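PDB 6ZPV: MgGH51 from Meripilus giganteus, which probably hydrolyses terminal alpha-L-arabinofuranosyl residues from arabinose-containing polysaccharides. Local coordinates for residues A[297-302]-A[353-358]; A[303-308]-A[360-365]; A[388-391]-A[396-399]. All coordinates share one frame; numbering follows the deposited sequence.

All three contacts lie in the barrel domain of this GH51 enzyme, on the same side of the chain's centre. Contacts 1 and 2 are interleaved along the chain: 297-302 and 303-308 are consecutive, and 353-358 is followed by 360-365. Contact 1 joins the loops after strands 284-289 and 345-348, which are neighbours in the parallel sheet. Contact 2 joins the starts of the helices that follow, 306-320 and 359-373. The two centres are about 10 Å apart. Contact 3 follows later in the chain, about 15 and 16 Å from them, between centres. It packs on helix 359-373, which therefore borders all three contacts. The contacts thus join successive beta-alpha units on one side of the barrel.

Contact 1 (A[297-302]-A[353-358]); sequences GTSLAE and FFAAGS
Ser-299 and Ser-358 meet through their hydroxyl groups, and almost all of this small contact is theirs. The CB of Ser-299 points toward the other segment. It lies 3.7 Å from the CB of Ser-358, so the two methylene groups come together behind the hydroxyls. One bond further out, Ser-299 OG forms a hydrogen bond of 2.7 Å with Ser-358 OG. Either hydroxyl could be the donor. The torsion of Ser-299 puts OG anti to its carbonyl carbon (chi1 -63°), which carries the hydroxyl across to the facing serine. The same OG also approaches an apolar group, with Ala-355 CB at 4.3 Å.

Ser-358 is buried, and its hydroxyl is gripped from more than one direction. It also accepts a hydrogen bond from Arg-362 NE. A weak bond from Ser-358 OG to Ala-355 O, at 3.4 Å, is possible but not settled, because that proton may go to another acceptor instead. The backbone N of Ser-358 makes a weak bond to this carbonyl as well. Arg-362 NH2 donates to Ala-355 O too, so one guanidinium group serves both the serine and the turn before it.

Tyr-293 packs against Ser-299 and Ala-355. Segment 297-302 belongs to the loop between strand 284-289 and helix 306-320. Segment 353-358 leads from strand 345-348 into helix 359-373, so the serine pair ties together two adjacent beta-alpha connections of the barrel, with Ser-358 directly before the second helix.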
ATOM      1  N   GLY A 297      -0.791  -8.346  23.023  1.00 15.21           N
ATOM      2  CA  GLY A 297       0.226  -9.051  23.802  1.00 16.72           C
ATOM      3  C   GLY A 297       0.026 -10.523  23.982  1.00 16.27           C
ATOM      4  O   GLY A 297       0.907 -11.183  24.580  1.00 17.30           O
ATOM      5  N   THR A 298      -1.064 -11.097  23.444  1.00 14.92           N
ATOM      6  CA  THR A 298      -1.324 -12.540  23.614  1.00 14.98           C
ATOM      7  C   THR A 298      -0.635 -13.360  22.545  1.00 14.18           C
ATOM      8  O   THR A 298      -0.886 -13.176  21.333  1.00 13.97           O
ATOM      9  CB  THR A 298      -2.805 -12.820  23.590  1.00 16.69           C
ATOM     10  OG1 THR A 298      -3.396 -12.118  24.678  1.00 19.43           O
ATOM     11  CG2 THR A 298      -3.153 -14.267  23.735  1.00 19.99           C
ATOM     12  N   SER A 299       0.176 -14.301  22.987  1.00 14.55           N
ATOM     13  CA  SER A 299       0.711 -15.388  22.162  1.00 14.59           C
ATOM     14  C   SER A 299      -0.164 -16.616  22.361  1.00 14.64           C
ATOM     15  O   SER A 299      -0.354 -17.003  23.521  1.00 18.95           O
ATOM     16  CB  SER A 299       2.124 -15.743  22.516  1.00 16.35           C
ATOM     17  OG  SER A 299       3.041 -14.652  22.276  1.00 15.51           O
ATOM     18  N   LEU A 300      -0.564 -17.262  21.309  1.00 14.79           N
ATOM     19  CA  LEU A 300      -1.181 -18.587  21.457  1.00 14.46           C
ATOM     20  C   LEU A 300      -0.180 -19.565  22.055  1.00 15.17           C
ATOM     21  O   LEU A 300       1.020 -19.521  21.707  1.00 16.38           O
ATOM     22  CB  LEU A 300      -1.643 -19.075  20.107  1.00 15.16           C
ATOM     23  CG  LEU A 300      -2.768 -18.268  19.468  1.00 16.65           C
ATOM     24  CD1 LEU A 300      -3.106 -18.925  18.152  1.00 19.37           C
ATOM     25  CD2 LEU A 300      -3.979 -18.173  20.401  1.00 22.33           C
ATOM     26  N   ALA A 301      -0.669 -20.435  22.903  1.00 14.89           N
ATOM     27  CA  ALA A 301       0.150 -21.507  23.443  1.00 15.59           C
ATOM     28  C   ALA A 301       0.606 -22.421  22.307  1.00 15.54           C
ATOM     29  O   ALA A 301      -0.105 -22.607  21.289  1.00 15.94           O
ATOM     30  CB  ALA A 301      -0.682 -22.308  24.465  1.00 18.06           C
ATOM     31  N   GLU A 302       1.728 -23.121  22.513  1.00 15.82           N
ATOM     32  CA  GLU A 302       2.201 -24.017  21.481  1.00 15.72           C
ATOM     33  C   GLU A 302       1.132 -25.034  21.085  1.00 15.98           C
ATOM     34  O   GLU A 302       1.023 -25.364  19.898  1.00 16.35           O
ATOM     35  CB  GLU A 302       3.523 -24.637  21.898  1.00 15.80           C
ATOM     36  CG  GLU A 302       4.118 -25.446  20.777  1.00 17.79           C
ATOM     37  CD  GLU A 302       5.507 -25.828  20.986  1.00 19.01           C
ATOM     38  OE1 GLU A 302       5.999 -25.778  22.149  1.00 22.59           O
ATOM     39  OE2 GLU A 302       6.131 -26.173  19.979  1.00 20.67           O
ATOM     40  N   PHE A 353       9.908  -9.388  17.379  1.00 12.22           N
ATOM     41  CA  PHE A 353      10.789  -8.923  18.450  1.00 12.60           C
ATOM     42  C   PHE A 353      10.018  -8.422  19.645  1.00 13.26           C
ATOM     43  O   PHE A 353      10.558  -8.373  20.763  1.00 13.95           O
ATOM     44  CB  PHE A 353      11.805  -7.894  17.939  1.00 13.24           C
ATOM     45  CG  PHE A 353      11.235  -6.690  17.273  1.00 13.87           C
ATOM     46  CD1 PHE A 353      10.735  -5.639  18.026  1.00 15.38           C
ATOM     47  CD2 PHE A 353      11.191  -6.595  15.890  1.00 14.25           C
ATOM     48  CE1 PHE A 353      10.224  -4.493  17.432  1.00 16.54           C
ATOM     49  CE2 PHE A 353      10.693  -5.441  15.274  1.00 15.32           C
ATOM     50  CZ  PHE A 353      10.193  -4.403  16.046  1.00 15.60           C
ATOM     51  N   PHE A 354       8.753  -8.006  19.476  1.00 13.87           N
ATOM     52  CA  PHE A 354       7.931  -7.596  20.629  1.00 13.42           C
ATOM     53  C   PHE A 354       7.360  -8.776  21.420  1.00 12.90           C
ATOM     54  O   PHE A 354       6.846  -8.584  22.525  1.00 13.91           O
ATOM     55  CB  PHE A 354       6.767  -6.723  20.162  1.00 13.91           C
ATOM     56  CG  PHE A 354       7.130  -5.293  19.835  1.00 14.37           C
ATOM     57  CD1 PHE A 354       7.849  -4.504  20.718  1.00 16.87           C
ATOM     58  CD2 PHE A 354       6.697  -4.720  18.649  1.00 14.73           C
ATOM     59  CE1 PHE A 354       8.119  -3.182  20.408  1.00 17.09           C
ATOM     60  CE2 PHE A 354       6.966  -3.383  18.386  1.00 16.14           C
ATOM     61  CZ  PHE A 354       7.689  -2.615  19.236  1.00 16.81           C
ATOM     62  N   ALA A 355       7.459  -9.995  20.851  1.00 12.47           N
ATOM     63  CA  ALA A 355       6.918 -11.242  21.452  1.00 13.48           C
ATOM     64  C   ALA A 355       7.962 -12.346  21.319  1.00 12.58           C
ATOM     65  O   ALA A 355       7.674 -13.449  20.869  1.00 12.21           O
ATOM     66  CB  ALA A 355       5.599 -11.585  20.768  1.00 15.40           C
ATOM     67  N   ALA A 356       9.200 -12.006  21.691  1.00 12.56           N
ATOM     68  CA  ALA A 356      10.322 -12.925  21.477  1.00 12.85           C
ATOM     69  C   ALA A 356      10.356 -14.097  22.432  1.00 12.86           C
ATOM     70  O   ALA A 356      11.100 -15.058  22.184  1.00 13.63           O
ATOM     71  CB  ALA A 356      11.597 -12.143  21.456  1.00 12.76           C
ATOM     72  N   GLY A 357       9.602 -14.023  23.540  1.00 13.08           N
ATOM     73  CA  GLY A 357       9.500 -15.183  24.438  1.00 13.24           C
ATOM     74  C   GLY A 357       8.799 -16.348  23.815  1.00 12.83           C
ATOM     75  O   GLY A 357       9.205 -17.496  24.094  1.00 15.75           O
ATOM     76  N   SER A 358       7.831 -16.125  22.958  1.00 12.81           N
ATOM     77  CA  SER A 358       7.096 -17.209  22.264  1.00 12.47           C
ATOM     78  C   SER A 358       7.545 -17.424  20.828  1.00 11.40           C
ATOM     79  O   SER A 358       7.227 -18.473  20.269  1.00 12.56           O
ATOM     80  CB  SER A 358       5.616 -16.923  22.320  1.00 13.07           C
ATOM     81  OG  SER A 358       5.344 -15.759  21.559  1.00 12.55           O
TER

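Contact 2 (A[303-308]-A[360-365]); sequences NQLAPY and PYRWHD. With NAG (2-acetamido-2-deoxy-beta-D-glucopyranose), chain D.
Leu-305 packs on Tyr-361, Arg-362 and Asp-365 where two neighbouring helices of the (beta/alpha)8 barrel come together on its outside. Its three partners belong to the first turns of helix 359-373. Leu-305 has CG anti to its carbonyl carbon (chi1 -61°) and an extended end, and this sends CD1 to the facing helix.

That one methyl makes all the close contacts. It meets the edge of the Tyr-361 ring, in the ring plane, with CD1 of the leucine 3.9 Å from CD1 of the tyrosine. It also lies 4.1 Å from Arg-362 CA. On the next turn it touches Asp-365, with Leu-305 CD1 3.9 Å from OD2. The side chains of Tyr-361 and Asp-365 each cross that of Leu-305 at about a right angle.

The polar ends are held by other partners. Tyr-361 OH bonds to Leu-300 O. Arg-362 NE bonds to Ser-358 OG, and NH1 forms a salt bridge with Asp-352. Asp-365 OD2 lies close to Glu-302 OE2, which suggests that a proton may be shared between the two acids. The other oxygen, OD1, takes a hydrogen bond from His-364 ND1. An alanine in place of Asp-365 is likely to open a gap beside the Leu-305 methyl and leave the His-364 ring without the acceptor that fixes its rotation.

Tyr-308 faces a glycan. The acetamido methyl C8 of the N-acetylglucosamine sits over one face of its ring, near the rim, 3.8 Å from CE1. Pro-307 CB touches the same methyl.

The bond from His-364 ND1 to Asp-365 OD1 spans 2.9 Å at 167°, with the oxygen in the imidazole plane.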
ATOM      1  N   ASN A 303       0.420 -25.584  22.047  1.00 16.28           N
ATOM      2  CA  ASN A 303      -0.574 -26.646  21.769  1.00 18.56           C
ATOM      3  C   ASN A 303      -1.849 -26.091  21.144  1.00 18.04           C
ATOM      4  O   ASN A 303      -2.757 -26.924  20.883  1.00 20.40           O
ATOM      5  CB  ASN A 303      -0.814 -27.483  23.029  1.00 21.35           C
ATOM      6  CG  ASN A 303      -1.577 -26.765  24.111  1.00 22.23           C
ATOM      7  OD1 ASN A 303      -2.033 -25.638  23.971  1.00 23.09           O
ATOM      8  ND2 ASN A 303      -1.788 -27.489  25.217  1.00 31.64           N
ATOM      9  N   GLN A 304      -1.913 -24.802  20.844  1.00 16.46           N
ATOM     10  CA  GLN A 304      -3.071 -24.176  20.160  1.00 16.86           C
ATOM     11  C   GLN A 304      -2.760 -23.825  18.695  1.00 15.09           C
ATOM     12  O   GLN A 304      -3.641 -23.345  17.989  1.00 15.51           O
ATOM     13  CB  GLN A 304      -3.522 -22.881  20.933  1.00 19.60           C
ATOM     14  CG  GLN A 304      -4.095 -22.981  22.406  1.00 26.24           C
ATOM     15  CD  GLN A 304      -4.421 -21.594  23.027  1.00102.82           C
ATOM     16  OE1 GLN A 304      -3.517 -20.681  23.282  1.00 23.12           O
ATOM     17  NE2 GLN A 304      -5.739 -21.351  23.256  1.00 49.80           N
ATOM     18  N   LEU A 305      -1.516 -23.975  18.252  1.00 14.34           N
ATOM     19  CA  LEU A 305      -1.106 -23.422  16.956  1.00 13.73           C
ATOM     20  C   LEU A 305      -1.646 -24.191  15.757  1.00 13.12           C
ATOM     21  O   LEU A 305      -1.758 -23.577  14.669  1.00 13.60           O
ATOM     22  CB  LEU A 305       0.411 -23.337  16.828  1.00 13.09           C
ATOM     23  CG  LEU A 305       1.118 -22.459  17.852  1.00 13.41           C
ATOM     24  CD1 LEU A 305       2.620 -22.511  17.632  1.00 13.49           C
ATOM     25  CD2 LEU A 305       0.602 -21.034  17.787  1.00 14.69           C
ATOM     26  N   ALA A 306      -1.901 -25.483  15.832  1.00 13.80           N
ATOM     27  CA  ALA A 306      -2.112 -26.313  14.631  1.00 14.06           C
ATOM     28  C   ALA A 306      -3.149 -25.727  13.686  1.00 13.24           C
ATOM     29  O   ALA A 306      -2.901 -25.685  12.469  1.00 13.48           O
ATOM     30  CB  ALA A 306      -2.427 -27.732  14.992  1.00 15.68           C
ATOM     31  N   PRO A 307      -4.335 -25.273  14.123  1.00 13.64           N
ATOM     32  CA  PRO A 307      -5.311 -24.764  13.146  1.00 14.00           C
ATOM     33  C   PRO A 307      -4.842 -23.507  12.406  1.00 11.93           C
ATOM     34  O   PRO A 307      -5.254 -23.266  11.270  1.00 12.15           O
ATOM     35  CB  PRO A 307      -6.570 -24.488  13.993  1.00 17.05           C
ATOM     36  CG  PRO A 307      -6.381 -25.225  15.296  1.00 17.49           C
ATOM     37  CD  PRO A 307      -4.886 -25.337  15.493  1.00 14.91           C
ATOM     38  N   TYR A 308      -4.035 -22.694  13.074  1.00 12.14           N
ATOM     39  CA  TYR A 308      -3.509 -21.451  12.499  1.00 11.62           C
ATOM     40  C   TYR A 308      -2.375 -21.745  11.530  1.00 11.41           C
ATOM     41  O   TYR A 308      -2.227 -21.044  10.519  1.00 11.12           O
ATOM     42  CB  TYR A 308      -3.105 -20.513  13.645  1.00 11.99           C
ATOM     43  CG  TYR A 308      -4.214 -20.246  14.628  1.00 12.25           C
ATOM     44  CD1 TYR A 308      -5.142 -19.227  14.414  1.00 12.41           C
ATOM     45  CD2 TYR A 308      -4.368 -21.050  15.747  1.00 13.25           C
ATOM     46  CE1 TYR A 308      -6.177 -19.039  15.297  1.00 12.79           C
ATOM     47  CE2 TYR A 308      -5.428 -20.837  16.619  1.00 13.72           C
ATOM     48  CZ  TYR A 308      -6.332 -19.837  16.397  1.00 14.38           C
ATOM     49  OH  TYR A 308      -7.356 -19.690  17.278  1.00 17.13           O
ATOM     50  N   PRO A 360      10.282 -18.306  19.405  1.00 12.43           N
ATOM     51  CA  PRO A 360      11.013 -19.518  19.050  1.00 12.90           C
ATOM     52  C   PRO A 360      10.119 -20.728  18.736  1.00 11.84           C
ATOM     53  O   PRO A 360      10.325 -21.395  17.730  1.00 12.47           O
ATOM     54  CB  PRO A 360      11.966 -19.699  20.188  1.00 14.31           C
ATOM     55  CG  PRO A 360      12.240 -18.287  20.685  1.00 14.39           C
ATOM     56  CD  PRO A 360      10.889 -17.607  20.562  1.00 13.56           C
ATOM     57  N   TYR A 361       9.103 -20.997  19.544  1.00 12.92           N
ATOM     58  CA  TYR A 361       8.231 -22.142  19.257  1.00 12.81           C
ATOM     59  C   TYR A 361       7.268 -21.822  18.121  1.00 11.91           C
ATOM     60  O   TYR A 361       6.872 -22.712  17.381  1.00 12.81           O
ATOM     61  CB  TYR A 361       7.534 -22.730  20.504  1.00 13.92           C
ATOM     62  CG  TYR A 361       6.414 -21.923  21.135  1.00 14.08           C
ATOM     63  CD1 TYR A 361       5.190 -21.785  20.505  1.00 15.43           C
ATOM     64  CD2 TYR A 361       6.541 -21.338  22.377  1.00 15.28           C
ATOM     65  CE1 TYR A 361       4.144 -21.074  21.105  1.00 15.06           C
ATOM     66  CE2 TYR A 361       5.530 -20.626  22.980  1.00 15.03           C
ATOM     67  CZ  TYR A 361       4.309 -20.530  22.362  1.00 14.59           C
ATOM     68  OH  TYR A 361       3.308 -19.794  22.990  1.00 17.78           O
ATOM     69  N   ARG A 362       6.817 -20.566  18.025  1.00 11.32           N
ATOM     70  CA  ARG A 362       5.913 -20.197  16.935  1.00 11.28           C
ATOM     71  C   ARG A 362       6.635 -20.317  15.563  1.00 11.03           C
ATOM     72  O   ARG A 362       6.112 -20.979  14.638  1.00 11.54           O
ATOM     73  CB  ARG A 362       5.292 -18.821  17.144  1.00 11.24           C
ATOM     74  CG  ARG A 362       4.441 -18.758  18.401  1.00 11.44           C
ATOM     75  CD  ARG A 362       3.744 -17.416  18.627  1.00 11.27           C
ATOM     76  NE  ARG A 362       4.654 -16.293  18.868  1.00 11.54           N
ATOM     77  CZ  ARG A 362       4.925 -15.259  18.082  1.00 11.20           C
ATOM     78  NH1 ARG A 362       4.453 -15.180  16.841  1.00 10.85           N
ATOM     79  NH2 ARG A 362       5.655 -14.271  18.538  1.00 11.46           N
ATOM     80  N   TRP A 363       7.788 -19.684  15.460  1.00 11.36           N
ATOM     81  CA  TRP A 363       8.642 -19.860  14.270  1.00 11.24           C
ATOM     82  C   TRP A 363       8.921 -21.339  14.039  1.00 11.07           C
ATOM     83  O   TRP A 363       8.787 -21.827  12.897  1.00 11.91           O
ATOM     84  CB  TRP A 363       9.976 -19.108  14.491  1.00 11.11           C
ATOM     85  CG  TRP A 363      11.036 -19.436  13.474  1.00 11.42           C
ATOM     86  CD1 TRP A 363      12.000 -20.384  13.566  1.00 12.55           C
ATOM     87  CD2 TRP A 363      11.191 -18.839  12.173  1.00 11.29           C
ATOM     88  NE1 TRP A 363      12.729 -20.449  12.428  1.00 12.63           N
ATOM     89  CE2 TRP A 363      12.259 -19.504  11.557  1.00 11.79           C
ATOM     90  CE3 TRP A 363      10.520 -17.839  11.448  1.00 11.27           C
ATOM     91  CZ2 TRP A 363      12.701 -19.193  10.278  1.00 12.14           C
ATOM     92  CZ3 TRP A 363      10.953 -17.539  10.186  1.00 11.45           C
ATOM     93  CH2 TRP A 363      12.037 -18.205   9.603  1.00 12.09           C
ATOM     94  N   HIS A 364       9.380 -22.073  15.039  1.00 11.82           N
ATOM     95  CA  HIS A 364       9.725 -23.478  14.789  1.00 12.27           C
ATOM     96  C   HIS A 364       8.527 -24.230  14.224  1.00 11.79           C
ATOM     97  O   HIS A 364       8.669 -24.958  13.214  1.00 12.62           O
ATOM     98  CB  HIS A 364      10.195 -24.140  16.077  1.00 13.03           C
ATOM     99  CG  HIS A 364      10.470 -25.605  15.880  1.00 14.15           C
ATOM    100  ND1 HIS A 364       9.466 -26.567  15.922  1.00 16.00           N
ATOM    101  CD2 HIS A 364      11.587 -26.239  15.516  1.00 15.90           C
ATOM    102  CE1 HIS A 364      10.004 -27.764  15.659  1.00 17.10           C
ATOM    103  NE2 HIS A 364      11.241 -27.587  15.412  1.00 17.73           N
ATOM    104  N   ASP A 365       7.383 -24.086  14.854  1.00 12.14           N
ATOM    105  CA  ASP A 365       6.256 -24.948  14.450  1.00 12.08           C
ATOM    106  C   ASP A 365       5.668 -24.485  13.089  1.00 12.16           C
ATOM    107  O   ASP A 365       5.364 -25.323  12.258  1.00 12.24           O
ATOM    108  CB  ASP A 365       5.186 -24.996  15.543  1.00 13.07           C
ATOM    109  CG  ASP A 365       5.652 -25.678  16.829  1.00 14.40           C
ATOM    110  OD1 ASP A 365       6.795 -26.188  16.877  1.00 15.39           O
ATOM    111  OD2 ASP A 365       4.828 -25.763  17.752  1.00 17.84           O
TER
HETATM  112  C1  NAG D   2     -12.542 -21.591  11.727  1.00 14.94           C
HETATM  113  C2  NAG D   2     -11.957 -21.798  13.101  1.00 17.31           C
HETATM  114  C3  NAG D   2     -12.510 -23.146  13.672  1.00 18.79           C
HETATM  115  C4  NAG D   2     -14.007 -23.226  13.496  1.00 18.97           C
HETATM  116  C5  NAG D   2     -14.525 -22.860  12.131  1.00 18.14           C
HETATM  117  C6  NAG D   2     -16.064 -22.777  11.991  1.00 24.98           C
HETATM  118  C7  NAG D   2      -9.641 -20.902  13.165  1.00 18.53           C
HETATM  119  C8  NAG D   2      -8.203 -21.157  12.931  1.00 20.30           C
HETATM  120  N2  NAG D   2     -10.516 -21.913  12.997  1.00 16.74           N
HETATM  121  O3  NAG D   2     -12.060 -23.295  14.976  1.00 20.55           O
HETATM  122  O4  NAG D   2     -14.432 -24.595  13.774  1.00 22.13           O
HETATM  123  O5  NAG D   2     -13.956 -21.580  11.792  1.00 17.80           O
HETATM  124  O6  NAG D   2     -16.455 -21.643  12.876  1.00 30.64           O
HETATM  125  O7  NAG D   2      -9.935 -19.729  13.374  1.00 19.69           O

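Contact 3 (A[388-391]-A[396-399]); sequences PVLS and SYDV. With MAN (alpha-D-mannopyranose), chain B.
Leu-390 and Tyr-397 touch at the end of the phenol. The apolar part is small: Leu-390 CD1 lies 3.7 Å from Tyr-397 OH and 4.3 Å from CZ, and the two side chains approach each other at a slant. A chi1 of -55° sets CG of Leu-390 beside the backbone N and turns CD1 toward the tyrosine. Trp-363 and Tyr-359 of helix 359-373 also pack on this leucine.

The polar part runs through two waters. Pro-388 O is 4.1 Å from Tyr-397 OH, and water 1 bridges them. It accepts from the phenol at 2.7 Å from Tyr-397 OH and donates to Pro-388 O. Water 2 accepts from Leu-390 N and donates to the phenol, at 2.9 Å from Tyr-397 OH. Trp-386 N also donates to this oxygen, which therefore gives one hydrogen bond and accepts two.

Tyr-397 stands on strand 396-403 of the eight-stranded parallel barrel sheet, between strands 378-381 and 424-432. Segment 388-391 belongs to the connection that leads into this strand from 378-381, and a cis peptide bond precedes Pro-388.

The rings of Tyr-397 and Trp-386 meet edge-to-face.

Val-389 points away from the strand and belongs, like Trp-386, to a glycan pocket. Its CG2 lies 3.7 Å from O6 of the mannose.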
ATOM      1  N   PRO A 388      16.186 -13.910  19.839  1.00 15.39           N
ATOM      2  CA  PRO A 388      16.623 -15.222  20.277  1.00 15.76           C
ATOM      3  C   PRO A 388      17.077 -16.077  19.120  1.00 15.45           C
ATOM      4  O   PRO A 388      16.771 -15.841  17.957  1.00 15.44           O
ATOM      5  CB  PRO A 388      15.317 -15.805  20.849  1.00 17.67           C
ATOM      6  CG  PRO A 388      14.221 -15.144  20.047  1.00 15.42           C
ATOM      7  CD  PRO A 388      14.725 -13.731  19.818  1.00 14.76           C
ATOM      8  N   VAL A 389      17.742 -17.155  19.469  1.00 17.84           N
ATOM      9  CA  VAL A 389      18.233 -18.123  18.489  1.00 16.51           C
ATOM     10  C   VAL A 389      17.089 -19.033  18.026  1.00 15.68           C
ATOM     11  O   VAL A 389      16.408 -19.625  18.835  1.00 17.80           O
ATOM     12  CB  VAL A 389      19.327 -18.958  19.106  1.00 20.08           C
ATOM     13  CG1 VAL A 389      19.824 -19.955  18.068  1.00 26.07           C
ATOM     14  CG2 VAL A 389      20.432 -18.069  19.685  1.00 24.39           C
ATOM     15  N   LEU A 390      16.817 -19.040  16.727  1.00 14.71           N
ATOM     16  CA  LEU A 390      15.704 -19.766  16.129  1.00 14.11           C
ATOM     17  C   LEU A 390      16.095 -21.086  15.491  1.00 14.70           C
ATOM     18  O   LEU A 390      17.202 -21.203  14.974  1.00 15.74           O
ATOM     19  CB  LEU A 390      14.981 -18.899  15.116  1.00 13.90           C
ATOM     20  CG  LEU A 390      14.486 -17.552  15.630  1.00 13.11           C
ATOM     21  CD1 LEU A 390      13.881 -16.742  14.468  1.00 14.72           C
ATOM     22  CD2 LEU A 390      13.467 -17.710  16.739  1.00 14.35           C
ATOM     23  N   SER A 391      15.160 -22.032  15.508  1.00 14.02           N
ATOM     24  CA  SER A 391      15.285 -23.327  14.834  1.00 15.14           C
ATOM     25  C   SER A 391      13.984 -23.549  14.077  1.00 14.43           C
ATOM     26  O   SER A 391      12.903 -23.474  14.666  1.00 15.43           O
ATOM     27  CB  SER A 391      15.464 -24.408  15.885  1.00 18.12           C
ATOM     28  OG  SER A 391      15.492 -25.653  15.247  1.00 24.29           O
ATOM     29  N   SER A 396      16.538 -15.743   6.179  1.00 13.72           N
ATOM     30  CA  SER A 396      16.411 -14.281   6.067  1.00 12.24           C
ATOM     31  C   SER A 396      15.803 -13.707   7.338  1.00 12.95           C
ATOM     32  O   SER A 396      14.969 -14.377   8.014  1.00 12.47           O
ATOM     33  CB  SER A 396      15.569 -13.917   4.899  1.00 13.54           C
ATOM     34  OG  SER A 396      16.075 -14.310   3.645  1.00 14.62           O
ATOM     35  N   TYR A 397      16.132 -12.456   7.595  1.00 11.88           N
ATOM     36  CA  TYR A 397      15.517 -11.621   8.635  1.00 11.29           C
ATOM     37  C   TYR A 397      15.004 -10.319   8.010  1.00 11.21           C
ATOM     38  O   TYR A 397      15.645  -9.783   7.088  1.00 12.30           O
ATOM     39  CB  TYR A 397      16.520 -11.229   9.722  1.00 12.21           C
ATOM     40  CG  TYR A 397      16.708 -12.272  10.804  1.00 12.25           C
ATOM     41  CD1 TYR A 397      15.786 -12.357  11.842  1.00 12.20           C
ATOM     42  CD2 TYR A 397      17.766 -13.161  10.854  1.00 13.12           C
ATOM     43  CE1 TYR A 397      15.908 -13.253  12.876  1.00 13.14           C
ATOM     44  CE2 TYR A 397      17.892 -14.079  11.880  1.00 13.20           C
ATOM     45  CZ  TYR A 397      16.965 -14.131  12.912  1.00 13.34           C
ATOM     46  OH  TYR A 397      17.143 -14.984  13.956  1.00 14.43           O
ATOM     47  N   ASP A 398      13.891  -9.805   8.550  1.00 11.23           N
ATOM     48  CA  ASP A 398      13.306  -8.513   8.239  1.00 10.73           C
ATOM     49  C   ASP A 398      13.732  -7.519   9.319  1.00 11.39           C
ATOM     50  O   ASP A 398      13.429  -7.733  10.514  1.00 12.09           O
ATOM     51  CB  ASP A 398      11.784  -8.588   8.141  1.00 10.94           C
ATOM     52  CG  ASP A 398      11.110  -7.284   7.727  1.00 10.49           C
ATOM     53  OD1 ASP A 398      11.882  -6.315   7.455  1.00 11.21           O
ATOM     54  OD2 ASP A 398       9.853  -7.219   7.720  1.00 11.54           O
ATOM     55  N   VAL A 399      14.442  -6.469   8.915  1.00 10.99           N
ATOM     56  CA  VAL A 399      14.940  -5.385   9.800  1.00 11.61           C
ATOM     57  C   VAL A 399      14.150  -4.124   9.521  1.00 11.48           C
ATOM     58  O   VAL A 399      14.026  -3.696   8.349  1.00 11.97           O
ATOM     59  CB  VAL A 399      16.452  -5.185   9.537  1.00 12.62           C
ATOM     60  CG1 VAL A 399      17.028  -4.112  10.421  1.00 14.74           C
ATOM     61  CG2 VAL A 399      17.230  -6.468   9.652  1.00 13.97           C
TER
HETATM   62  C1  MAN B   6      22.024 -17.831  24.427  1.00 40.70           C
HETATM   63  C2  MAN B   6      22.151 -18.677  25.681  1.00 40.99           C
HETATM   64  C3  MAN B   6      23.222 -19.801  25.552  1.00 40.52           C
HETATM   65  C4  MAN B   6      22.960 -20.595  24.303  1.00 36.83           C
HETATM   66  C5  MAN B   6      22.884 -19.686  23.061  1.00 30.32           C
HETATM   67  C6  MAN B   6      22.618 -20.507  21.761  1.00 43.32           C
HETATM   68  O2  MAN B   6      20.863 -19.286  25.978  1.00 42.49           O
HETATM   69  O3  MAN B   6      23.113 -20.670  26.655  1.00 42.85           O
HETATM   70  O4  MAN B   6      23.979 -21.588  24.147  1.00 43.32           O
HETATM   71  O5  MAN B   6      21.882 -18.684  23.298  1.00 30.84           O
HETATM   72  O6  MAN B   6      21.256 -21.017  21.828  1.00 47.46           O
HETATM   73  O   HOH W   1      15.881 -14.047  16.144  1.00 14.11           O
HETATM   74  O   HOH W   2      18.363 -17.324  15.037  1.00 17.45           O